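PDB 6EVG: multi-copper Oxidase CueO from Ochrobactrum, which probably oxidises phenolic compounds, including lignin model compounds, at copper and passes the electrons on to dioxygen, as laccases do. Local coordinates for residues H434-I445 with Q457-I466; R478-H489 with G499-V507. All coordinates share one frame; numbering follows the deposited sequence.

How the interactions relate
Both contacts pair strands of one five-stranded sheet of the C-terminal cupredoxin domain, and interaction 1 also reaches strand 442-448 of the facing sheet. Strands 434-438 and 486-490 are neighbours in the shared sheet; just past the first, His439 N probably hydrogen-bonds to Met487 O, and the NE2 atoms of His439 and His489 to each other. Interaction 1 lies nearer the chain's centre (about 11 Å against about 19 Å, between centres) and mixes polar grips (a copper ligand, His437, Arg444) with packing round Phe443. Interaction 2, also largely buried, depends more on aromatic and methionine packing and reaches solvent at Glu479 and Lys482. His434 binds the copper, and Met500's side chain comes to about 3 Å from it.

Interaction 1: residues H434-I445 with Q457-I466; sequences HPFHIHGASFRI and QSGWKDTALI. With CU (copper (II) ion), chain B; EDO (1,2-ethanediol), chain D; EDO (1,2-ethanediol), chain C.
The HPFHIH motif of multicopper oxidases begins on strand 434-438 and ends just past it at His439; the strand pairs antiparallel with outermost strand 463-466. Main-chain bonds join His434 to Ile466 and Phe436 to Ala464. ND1 of His434 binds the copper at 2.0 Å, with Cys490 and His495, while its NE2 is held by Glu339. With CG anti to the backbone N (chi1 172°), ND1 of His437 donates to Asp462 O at 2.8 Å, near the ring plane though 53° out of the carbonyl plane; Ile438 N is that oxygen's second donor. This leaves NE2 to hydrogen-bond to His91 NE2, and bonds at both nitrogens help to fix the ring's rotation; in relatives such histidines bind the trinuclear copper cluster. Strand 442-448 belongs to the facing sheet, and the Phe443 ring fills the space between: Lys461 O sits over one face, and the small Ala464 CB packs at the edge, 3.8 Å from CZ of Phe443. Arg444 lays CD over the six-membered ring of Trp460, 3.7 Å from its centroid, and bends so that NE and NH2 both hold Ser458 O side-on, while NH1 is hydrogen-bonded to the main-chain O of Asp322. An alanine here removes both donors, which would probably leave Ser458 O dependent on water and the indole face uncovered on this side. Such a two-sheet sandwich with a histidine copper ligand on an inner strand is the cupredoxin fold.

Interaction 2: residues R478-H489 with G499-V507; sequences REAVKSHPFMFH and GMMAQFVTV
One face of the Phe504 ring carries CB of Phe486, 3.6 Å from the ring centroid, and one face of Phe488 carries CB of Ala502, 3.7 Å from its centroid; Arg478 O lies at the edge of the Phe486 ring. These rings line one side of antiparallel strands 486-490 and 501-506 in the cupredoxin domain. The Phe486 and Phe504 planes meet obliquely, at 42°. Phe488 places CG between its backbone N and carbonyl carbon (chi1 61°), swinging the ring onto Ala502, where a small methyl suits; Trp425 and Phe335 meet the same ring edge-to-face. On the other side, CE of Met487 touches SD of Met501 at 3.6 Å, and that sulfur lies obliquely by the His489 ring, whose NE2 is hydrogen-bonded to His439 NE2. OE1 of Gln503 accepts from His106 NE2, and its NE2 donates to the main-chain oxygens of Arg412 and Met410. Cys490 ends the first strand, His495 lies in the following helix 493-497, and the Met500 side chain sits about 3 Å from the copper, consistent with a type 1 axial methionine. Ala480 N donates to Thr506 OG1 at 3.0 Å, while Thr506 N returns a bond to a lone pair of Ala480 O at 3.2 Å.

Interaction 1: residues H434-I445 with Q457-I466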
loop_
_atom_site.group_PDB
_atom_site.type_symbol
_atom_site.label_atom_id
_atom_site.label_comp_id
_atom_site.label_asym_id
_atom_site.label_seq_id
_atom_site.Cartn_x
_atom_site.Cartn_y
_atom_site.Cartn_z
ATOM N N HIS A 434 -8.356 -11.180 4.027
ATOM C CA HIS A 434 -8.645 -9.877 3.379
ATOM C C HIS A 434 -7.793 -8.808 3.988
ATOM O O HIS A 434 -7.711 -8.696 5.212
ATOM C CB HIS A 434 -10.125 -9.471 3.554
ATOM C CG HIS A 434 -11.101 -10.419 2.925
ATOM N ND1 HIS A 434 -11.672 -10.220 1.677
ATOM C CD2 HIS A 434 -11.600 -11.608 3.385
ATOM C CE1 HIS A 434 -12.453 -11.239 1.406
ATOM N NE2 HIS A 434 -12.419 -12.100 2.404
ATOM N N PRO A 435 -7.161 -7.944 3.155
ATOM C CA PRO A 435 -6.428 -6.766 3.707
ATOM C C PRO A 435 -7.397 -5.619 4.011
ATOM O O PRO A 435 -7.986 -5.034 3.162
ATOM C CB PRO A 435 -5.479 -6.450 2.570
ATOM C CG PRO A 435 -6.197 -6.872 1.318
ATOM C CD PRO A 435 -7.021 -8.096 1.717
ATOM N N PHE A 436 -7.492 -5.269 5.275
ATOM C CA PHE A 436 -8.269 -4.130 5.741
ATOM C C PHE A 436 -7.485 -2.841 5.561
ATOM O O PHE A 436 -6.355 -2.771 6.020
ATOM C CB PHE A 436 -8.550 -4.326 7.229
ATOM C CG PHE A 436 -9.228 -3.170 7.898
ATOM C CD1 PHE A 436 -10.600 -3.000 7.773
ATOM C CD2 PHE A 436 -8.553 -2.275 8.685
ATOM C CE1 PHE A 436 -11.220 -1.947 8.436
ATOM C CE2 PHE A 436 -9.152 -1.244 9.324
ATOM C CZ PHE A 436 -10.529 -1.055 9.172
ATOM N N HIS A 437 -8.120 -1.793 5.014
ATOM C CA HIS A 437 -7.523 -0.461 5.000
ATOM C C HIS A 437 -8.561 0.555 5.434
ATOM O O HIS A 437 -9.718 0.507 4.998
ATOM C CB HIS A 437 -6.969 -0.094 3.586
ATOM C CG HIS A 437 -6.493 1.333 3.436
ATOM N ND1 HIS A 437 -5.596 1.911 4.334
ATOM C CD2 HIS A 437 -6.743 2.279 2.496
ATOM C CE1 HIS A 437 -5.369 3.177 3.936
ATOM N NE2 HIS A 437 -6.029 3.409 2.827
ATOM N N ILE A 438 -8.138 1.450 6.330
ATOM C CA ILE A 438 -8.961 2.601 6.731
ATOM C C ILE A 438 -8.282 3.882 6.277
ATOM O O ILE A 438 -7.087 4.089 6.493
ATOM C CB ILE A 438 -9.260 2.566 8.239
ATOM C CG1 ILE A 438 -10.267 3.670 8.602
ATOM C CG2 ILE A 438 -8.033 2.627 9.113
ATOM C CD1 ILE A 438 -10.991 3.427 9.937
ATOM N N HIS A 439 -9.058 4.747 5.636
ATOM C CA HIS A 439 -8.634 6.094 5.273
ATOM C C HIS A 439 -8.856 7.049 6.455
ATOM O O HIS A 439 -9.898 6.969 7.097
ATOM C CB HIS A 439 -9.411 6.651 4.093
ATOM C CG HIS A 439 -9.411 5.830 2.858
ATOM N ND1 HIS A 439 -9.561 6.421 1.622
ATOM C CD2 HIS A 439 -9.263 4.513 2.613
ATOM C CE1 HIS A 439 -9.544 5.483 0.697
ATOM N NE2 HIS A 439 -9.357 4.308 1.275
ATOM N N GLY A 440 -7.916 7.964 6.671
ATOM C CA GLY A 440 -8.193 9.025 7.636
ATOM C C GLY A 440 -8.119 8.682 9.096
ATOM O O GLY A 440 -8.511 9.471 9.938
ATOM N N ALA A 441 -7.560 7.506 9.413
ATOM C CA ALA A 441 -7.384 7.051 10.765
ATOM C C ALA A 441 -6.166 6.107 10.791
ATOM O O ALA A 441 -5.662 5.708 9.721
ATOM C CB ALA A 441 -8.612 6.362 11.273
ATOM N N SER A 442 -5.709 5.821 11.978
ATOM C CA SER A 442 -4.582 4.930 12.181
ATOM C C SER A 442 -4.958 3.906 13.235
ATOM O O SER A 442 -5.830 4.170 14.058
ATOM C CB SER A 442 -3.325 5.684 12.566
ATOM O OG SER A 442 -2.938 6.596 11.564
ATOM N N PHE A 443 -4.288 2.742 13.254
ATOM C CA PHE A 443 -4.617 1.756 14.252
ATOM C C PHE A 443 -3.391 0.990 14.738
ATOM O O PHE A 443 -2.315 0.987 14.103
ATOM C CB PHE A 443 -5.702 0.781 13.771
ATOM C CG PHE A 443 -5.352 -0.021 12.569
ATOM C CD1 PHE A 443 -4.622 -1.199 12.647
ATOM C CD2 PHE A 443 -5.752 0.383 11.285
ATOM C CE1 PHE A 443 -4.356 -1.978 11.535
ATOM C CE2 PHE A 443 -5.506 -0.379 10.151
ATOM C CZ PHE A 443 -4.777 -1.540 10.284
ATOM N N ARG A 444 -3.589 0.379 15.892
ATOM C CA ARG A 444 -2.658 -0.587 16.473
ATOM C C ARG A 444 -3.306 -1.945 16.466
ATOM O O ARG A 444 -4.453 -2.075 16.931
ATOM C CB ARG A 444 -2.270 -0.221 17.916
ATOM C CG ARG A 444 -1.751 1.172 18.128
ATOM C CD ARG A 444 -0.400 1.448 17.485
ATOM N NE ARG A 444 0.693 0.621 18.006
ATOM C CZ ARG A 444 1.281 0.814 19.182
ATOM N NH1 ARG A 444 0.947 1.781 20.007
ATOM N NH2 ARG A 444 2.307 -0.001 19.516
ATOM N N ILE A 445 -2.638 -2.980 15.993
ATOM C CA ILE A 445 -3.174 -4.328 16.054
ATOM C C ILE A 445 -3.024 -4.804 17.531
ATOM O O ILE A 445 -1.938 -4.813 18.097
ATOM C CB ILE A 445 -2.458 -5.276 15.107
ATOM C CG1 ILE A 445 -2.626 -4.817 13.662
ATOM C CG2 ILE A 445 -2.929 -6.699 15.326
ATOM C CD1 ILE A 445 -1.804 -5.564 12.654
ATOM N N GLN A 457 4.624 -6.106 13.315
ATOM C CA GLN A 457 3.265 -5.720 12.973
ATOM C C GLN A 457 2.599 -4.933 14.096
ATOM O O GLN A 457 1.374 -4.764 14.051
ATOM C CB GLN A 457 2.461 -6.961 12.670
ATOM C CG GLN A 457 2.982 -7.737 11.460
ATOM C CD GLN A 457 2.345 -9.106 11.242
ATOM O OE1 GLN A 457 1.529 -9.557 12.032
ATOM N NE2 GLN A 457 2.658 -9.729 10.098
ATOM N N SER A 458 3.364 -4.450 15.065
ATOM C CA SER A 458 2.803 -3.888 16.301
ATOM C C SER A 458 2.755 -2.376 16.355
ATOM O O SER A 458 2.181 -1.830 17.304
ATOM C CB SER A 458 3.572 -4.402 17.515
ATOM O OG SER A 458 4.898 -3.841 17.540
ATOM N N GLY A 459 3.378 -1.700 15.390
ATOM C CA GLY A 459 3.423 -0.238 15.411
ATOM C C GLY A 459 2.146 0.405 14.837
ATOM O O GLY A 459 1.104 -0.227 14.757
ATOM N N TRP A 460 2.265 1.663 14.450
ATOM C CA TRP A 460 1.107 2.299 13.779
ATOM C C TRP A 460 0.911 1.745 12.403
ATOM O O TRP A 460 1.910 1.664 11.620
ATOM C CB TRP A 460 1.293 3.821 13.736
ATOM C CG TRP A 460 1.032 4.495 15.014
ATOM C CD1 TRP A 460 1.904 5.132 15.851
ATOM C CD2 TRP A 460 -0.261 4.594 15.676
ATOM N NE1 TRP A 460 1.271 5.604 16.962
ATOM C CE2 TRP A 460 -0.079 5.318 16.873
ATOM C CE3 TRP A 460 -1.540 4.197 15.315
ATOM C CZ2 TRP A 460 -1.149 5.633 17.709
ATOM C CZ3 TRP A 460 -2.601 4.537 16.167
ATOM C CH2 TRP A 460 -2.408 5.250 17.304
ATOM N N LYS A 461 -0.325 1.374 12.070
ATOM C CA LYS A 461 -0.624 0.830 10.751
ATOM C C LYS A 461 -1.904 1.466 10.209
ATOM O O LYS A 461 -2.708 2.071 10.929
ATOM C CB LYS A 461 -0.712 -0.707 10.806
ATOM C CG LYS A 461 0.742 -1.311 10.849
ATOM C CD LYS A 461 0.850 -2.788 10.803
ATOM C CE LYS A 461 0.266 -3.389 9.579
ATOM N NZ LYS A 461 0.804 -2.951 8.246
ATOM N N ASP A 462 -2.048 1.350 8.883
ATOM C CA ASP A 462 -3.291 1.724 8.215
ATOM C C ASP A 462 -3.851 0.618 7.355
ATOM O O ASP A 462 -4.988 0.785 6.864
ATOM C CB ASP A 462 -3.153 3.067 7.419
ATOM C CG ASP A 462 -2.104 3.021 6.318
ATOM O OD1 ASP A 462 -2.189 2.107 5.450
ATOM O OD2 ASP A 462 -1.208 3.905 6.300
ATOM N N THR A 463 -3.127 -0.483 7.120
ATOM C CA THR A 463 -3.559 -1.569 6.286
ATOM C C THR A 463 -3.078 -2.852 7.020
ATOM O O THR A 463 -1.949 -2.868 7.486
ATOM C CB THR A 463 -2.977 -1.497 4.870
ATOM O OG1 THR A 463 -3.278 -0.181 4.329
ATOM C CG2 THR A 463 -3.515 -2.536 3.973
ATOM N N ALA A 464 -3.916 -3.882 7.104
ATOM C CA ALA A 464 -3.529 -5.130 7.797
ATOM C C ALA A 464 -4.208 -6.311 7.194
ATOM O O ALA A 464 -5.410 -6.238 6.893
ATOM C CB ALA A 464 -3.850 -5.064 9.249
ATOM N N LEU A 465 -3.498 -7.425 7.067
ATOM C CA LEU A 465 -4.082 -8.639 6.541
ATOM C C LEU A 465 -4.836 -9.368 7.665
ATOM O O LEU A 465 -4.248 -9.752 8.674
ATOM C CB LEU A 465 -3.011 -9.559 5.938
ATOM C CG LEU A 465 -3.520 -10.773 5.181
ATOM C CD1 LEU A 465 -4.463 -10.450 4.018
ATOM C CD2 LEU A 465 -2.355 -11.640 4.721
ATOM N N ILE A 466 -6.135 -9.560 7.458
ATOM C CA ILE A 466 -7.048 -10.248 8.397
ATOM C C ILE A 466 -7.218 -11.638 7.883
ATOM O O ILE A 466 -7.590 -11.889 6.757
ATOM C CB ILE A 466 -8.364 -9.508 8.530
ATOM C CG1 ILE A 466 -8.187 -7.995 8.658
ATOM C CG2 ILE A 466 -9.164 -10.096 9.694
ATOM C CD1 ILE A 466 -7.319 -7.507 9.759
HETATM CU CU CU B . -11.446 -8.852 0.249
HETATM C C1 EDO D . -0.378 -7.647 9.544
HETATM O O1 EDO D . -0.987 -7.065 8.394
HETATM C C2 EDO D . -1.361 -8.571 10.223
HETATM O O2 EDO D . -1.693 -9.719 9.425
HETATM C C1 EDO C . -10.894 9.891 1.189
HETATM O O1 EDO C . -9.949 9.144 1.966
HETATM C C2 EDO C . -11.740 9.122 0.257
HETATM O O2 EDO C . -10.958 8.204 -0.523
HETATM O O HOH W 1 5.044 -1.241 18.577
HETATM O O HOH W 2 0.213 -3.234 18.803
HETATM O O HOH W 3 -0.156 -2.641 14.855
#

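Interaction 2: residues R478-H489 with G499-V507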
loop_
_atom_site.group_PDB
_atom_site.type_symbol
_atom_site.label_atom_id
_atom_site.label_comp_id
_atom_site.label_asym_id
_atom_site.label_seq_id
_atom_site.Cartn_x
_atom_site.Cartn_y
_atom_site.Cartn_z
ATOM N N ARG A 478 -8.355 12.442 12.322
ATOM C CA ARG A 478 -8.563 13.376 11.213
ATOM C C ARG A 478 -10.063 13.582 10.928
ATOM O O ARG A 478 -10.862 12.660 11.050
ATOM C CB ARG A 478 -7.862 12.867 9.970
ATOM C CG ARG A 478 -6.351 13.115 10.049
ATOM C CD ARG A 478 -5.661 12.098 9.231
ATOM N NE ARG A 478 -5.328 10.940 10.010
ATOM C CZ ARG A 478 -4.762 9.782 9.605
ATOM N NH1 ARG A 478 -4.520 9.413 8.369
ATOM N NH2 ARG A 478 -4.485 8.949 10.578
ATOM N N GLU A 479 -10.399 14.800 10.546
ATOM C CA GLU A 479 -11.810 15.158 10.346
ATOM C C GLU A 479 -12.335 14.743 8.995
ATOM O O GLU A 479 -11.690 14.982 7.945
ATOM C CB GLU A 479 -11.995 16.648 10.494
ATOM C CG GLU A 479 -13.457 17.083 10.375
ATOM C CD GLU A 479 -13.649 18.459 10.935
ATOM O OE1 GLU A 479 -13.287 19.484 10.299
ATOM O OE2 GLU A 479 -14.176 18.558 12.058
ATOM N N ALA A 480 -13.532 14.129 9.023
ATOM C CA ALA A 480 -14.266 13.776 7.817
ATOM C C ALA A 480 -15.600 14.473 7.915
ATOM O O ALA A 480 -16.399 14.203 8.778
ATOM C CB ALA A 480 -14.489 12.300 7.629
ATOM N N VAL A 481 -15.805 15.387 6.974
ATOM C CA VAL A 481 -17.074 16.097 6.811
ATOM C C VAL A 481 -18.030 15.253 5.911
ATOM O O VAL A 481 -17.660 14.399 5.111
ATOM C CB VAL A 481 -16.866 17.548 6.279
ATOM C CG1 VAL A 481 -16.063 18.378 7.275
ATOM C CG2 VAL A 481 -16.194 17.566 4.893
ATOM N N LYS A 482 -19.319 15.587 5.974
ATOM C CA LYS A 482 -20.334 14.737 5.330
ATOM C C LYS A 482 -20.237 14.729 3.763
ATOM O O LYS A 482 -20.487 13.718 3.099
ATOM C CB LYS A 482 -21.742 15.196 5.766
ATOM C CG LYS A 482 -22.866 14.479 5.072
ATOM C CD LYS A 482 -22.756 12.943 5.014
ATOM C CE LYS A 482 -23.304 12.368 3.697
ATOM N NZ LYS A 482 -24.801 12.385 3.670
ATOM N N SER A 483 -19.770 15.838 3.185
ATOM C CA SER A 483 -19.549 15.914 1.763
ATOM C C SER A 483 -18.385 15.079 1.294
ATOM O O SER A 483 -18.285 14.779 0.124
ATOM C CB SER A 483 -19.238 17.357 1.335
ATOM O OG SER A 483 -18.082 17.941 1.986
ATOM N N HIS A 484 -17.485 14.737 2.231
ATOM C CA HIS A 484 -16.208 14.062 1.911
ATOM C C HIS A 484 -15.966 13.003 2.987
ATOM O O HIS A 484 -15.056 13.117 3.769
ATOM C CB HIS A 484 -15.025 15.024 1.827
ATOM C CG HIS A 484 -15.021 15.994 0.688
ATOM N ND1 HIS A 484 -15.839 17.097 0.605
ATOM C CD2 HIS A 484 -14.148 16.081 -0.348
ATOM C CE1 HIS A 484 -15.492 17.789 -0.477
ATOM N NE2 HIS A 484 -14.457 17.207 -1.068
ATOM N N PRO A 485 -16.764 11.934 3.037
ATOM C CA PRO A 485 -16.528 10.913 4.052
ATOM C C PRO A 485 -15.198 10.211 3.853
ATOM O O PRO A 485 -14.697 10.071 2.729
ATOM C CB PRO A 485 -17.682 9.944 3.862
ATOM C CG PRO A 485 -18.096 10.140 2.462
ATOM C CD PRO A 485 -17.869 11.572 2.145
ATOM N N PHE A 486 -14.631 9.707 4.961
ATOM C CA PHE A 486 -13.526 8.734 4.854
ATOM C C PHE A 486 -14.117 7.355 4.619
ATOM O O PHE A 486 -15.349 7.170 4.684
ATOM C CB PHE A 486 -12.652 8.807 6.106
ATOM C CG PHE A 486 -11.621 9.916 6.135
ATOM C CD1 PHE A 486 -10.783 10.161 5.081
ATOM C CD2 PHE A 486 -11.455 10.689 7.292
ATOM C CE1 PHE A 486 -9.772 11.131 5.174
ATOM C CE2 PHE A 486 -10.495 11.671 7.366
ATOM C CZ PHE A 486 -9.634 11.882 6.290
ATOM N N MET A 487 -13.298 6.417 4.242
ATOM C CA MET A 487 -13.732 5.095 3.860
ATOM C C MET A 487 -12.921 4.043 4.565
ATOM O O MET A 487 -11.788 4.295 4.959
ATOM C CB MET A 487 -13.650 4.920 2.356
ATOM C CG MET A 487 -14.501 6.078 1.706
ATOM S SD MET A 487 -14.556 6.027 -0.040
ATOM C CE MET A 487 -15.948 5.110 -0.215
ATOM N N PHE A 488 -13.483 2.846 4.658
ATOM C CA PHE A 488 -12.761 1.651 5.067
ATOM C C PHE A 488 -13.202 0.523 4.184
ATOM O O PHE A 488 -14.376 0.452 3.787
ATOM C CB PHE A 488 -12.874 1.390 6.567
ATOM C CG PHE A 488 -14.271 1.154 7.086
ATOM C CD1 PHE A 488 -15.078 2.219 7.403
ATOM C CD2 PHE A 488 -14.773 -0.117 7.384
ATOM C CE1 PHE A 488 -16.359 2.037 7.990
ATOM C CE2 PHE A 488 -16.036 -0.300 7.944
ATOM C CZ PHE A 488 -16.823 0.786 8.251
ATOM N N HIS A 489 -12.292 -0.413 3.878
ATOM C CA HIS A 489 -12.583 -1.375 2.837
ATOM C C HIS A 489 -11.554 -2.494 2.833
ATOM O O HIS A 489 -10.495 -2.382 3.421
ATOM C CB HIS A 489 -12.650 -0.682 1.441
ATOM C CG HIS A 489 -11.419 0.087 1.073
ATOM N ND1 HIS A 489 -10.401 -0.472 0.340
ATOM C CD2 HIS A 489 -11.048 1.363 1.304
ATOM C CE1 HIS A 489 -9.459 0.454 0.148
ATOM N NE2 HIS A 489 -9.805 1.565 0.764
ATOM N N GLY A 499 -18.248 -3.888 -3.778
ATOM C CA GLY A 499 -18.984 -3.428 -2.619
ATOM C C GLY A 499 -18.421 -3.619 -1.236
ATOM O O GLY A 499 -19.048 -3.192 -0.268
ATOM N N MET A 500 -17.221 -4.243 -1.122
ATOM C CA MET A 500 -16.640 -4.481 0.193
ATOM C C MET A 500 -15.927 -3.223 0.713
ATOM O O MET A 500 -14.694 -3.123 0.836
ATOM C CB MET A 500 -15.676 -5.660 0.075
ATOM C CG MET A 500 -15.257 -6.219 1.372
ATOM S SD MET A 500 -14.414 -7.848 1.322
ATOM C CE MET A 500 -15.672 -9.028 1.234
ATOM N N MET A 501 -16.785 -2.223 0.979
ATOM C CA MET A 501 -16.376 -0.884 1.345
ATOM C C MET A 501 -17.489 -0.196 2.080
ATOM O O MET A 501 -18.669 -0.499 1.886
ATOM C CB MET A 501 -15.982 -0.091 0.051
ATOM C CG MET A 501 -15.510 1.319 0.302
ATOM S SD MET A 501 -14.363 1.953 -0.958
ATOM C CE MET A 501 -15.429 1.993 -2.378
ATOM N N ALA A 502 -17.109 0.742 2.940
ATOM C CA ALA A 502 -18.035 1.489 3.796
ATOM C C ALA A 502 -17.433 2.854 4.070
ATOM O O ALA A 502 -16.277 3.137 3.748
ATOM C CB ALA A 502 -18.249 0.704 5.100
ATOM N N GLN A 503 -18.246 3.741 4.646
ATOM C CA GLN A 503 -17.898 5.145 4.819
ATOM C C GLN A 503 -18.124 5.624 6.241
ATOM O O GLN A 503 -19.076 5.160 6.922
ATOM C CB GLN A 503 -18.899 6.041 3.904
ATOM C CG GLN A 503 -18.859 5.655 2.507
ATOM C CD GLN A 503 -19.436 6.689 1.626
ATOM O OE1 GLN A 503 -18.710 7.149 0.760
ATOM N NE2 GLN A 503 -20.773 6.943 1.716
ATOM N N PHE A 504 -17.289 6.545 6.706
ATOM C CA PHE A 504 -17.445 7.162 8.013
ATOM C C PHE A 504 -17.317 8.653 7.958
ATOM O O PHE A 504 -16.638 9.222 7.076
ATOM C CB PHE A 504 -16.565 6.553 9.106
ATOM C CG PHE A 504 -15.079 6.947 9.083
ATOM C CD1 PHE A 504 -14.636 8.021 9.843
ATOM C CD2 PHE A 504 -14.131 6.192 8.430
ATOM C CE1 PHE A 504 -13.279 8.341 9.911
ATOM C CE2 PHE A 504 -12.809 6.475 8.536
ATOM C CZ PHE A 504 -12.360 7.553 9.255
ATOM N N VAL A 505 -17.959 9.301 8.917
ATOM C CA VAL A 505 -17.757 10.697 9.203
ATOM C C VAL A 505 -17.322 10.838 10.673
ATOM O O VAL A 505 -17.554 9.905 11.473
ATOM C CB VAL A 505 -18.999 11.566 8.940
ATOM C CG1 VAL A 505 -19.347 11.528 7.487
ATOM C CG2 VAL A 505 -20.179 11.211 9.814
ATOM N N THR A 506 -16.733 11.974 10.999
ATOM C CA THR A 506 -16.429 12.299 12.411
ATOM C C THR A 506 -17.481 13.209 12.938
ATOM O O THR A 506 -18.001 14.063 12.218
ATOM C CB THR A 506 -14.990 12.803 12.578
ATOM O OG1 THR A 506 -14.731 13.930 11.734
ATOM C CG2 THR A 506 -13.993 11.707 12.244
ATOM N N VAL A 507 -17.790 13.061 14.235
ATOM C CA VAL A 507 -18.786 13.846 14.948
ATOM C C VAL A 507 -18.158 14.366 16.228
ATOM O O VAL A 507 -17.121 14.032 16.724
ATOM C CB VAL A 507 -20.097 13.023 15.153
ATOM C CG1 VAL A 507 -20.726 12.565 13.825
ATOM C CG2 VAL A 507 -19.868 11.779 16.012
HETATM O O HOH W 4 -15.561 16.266 12.867
#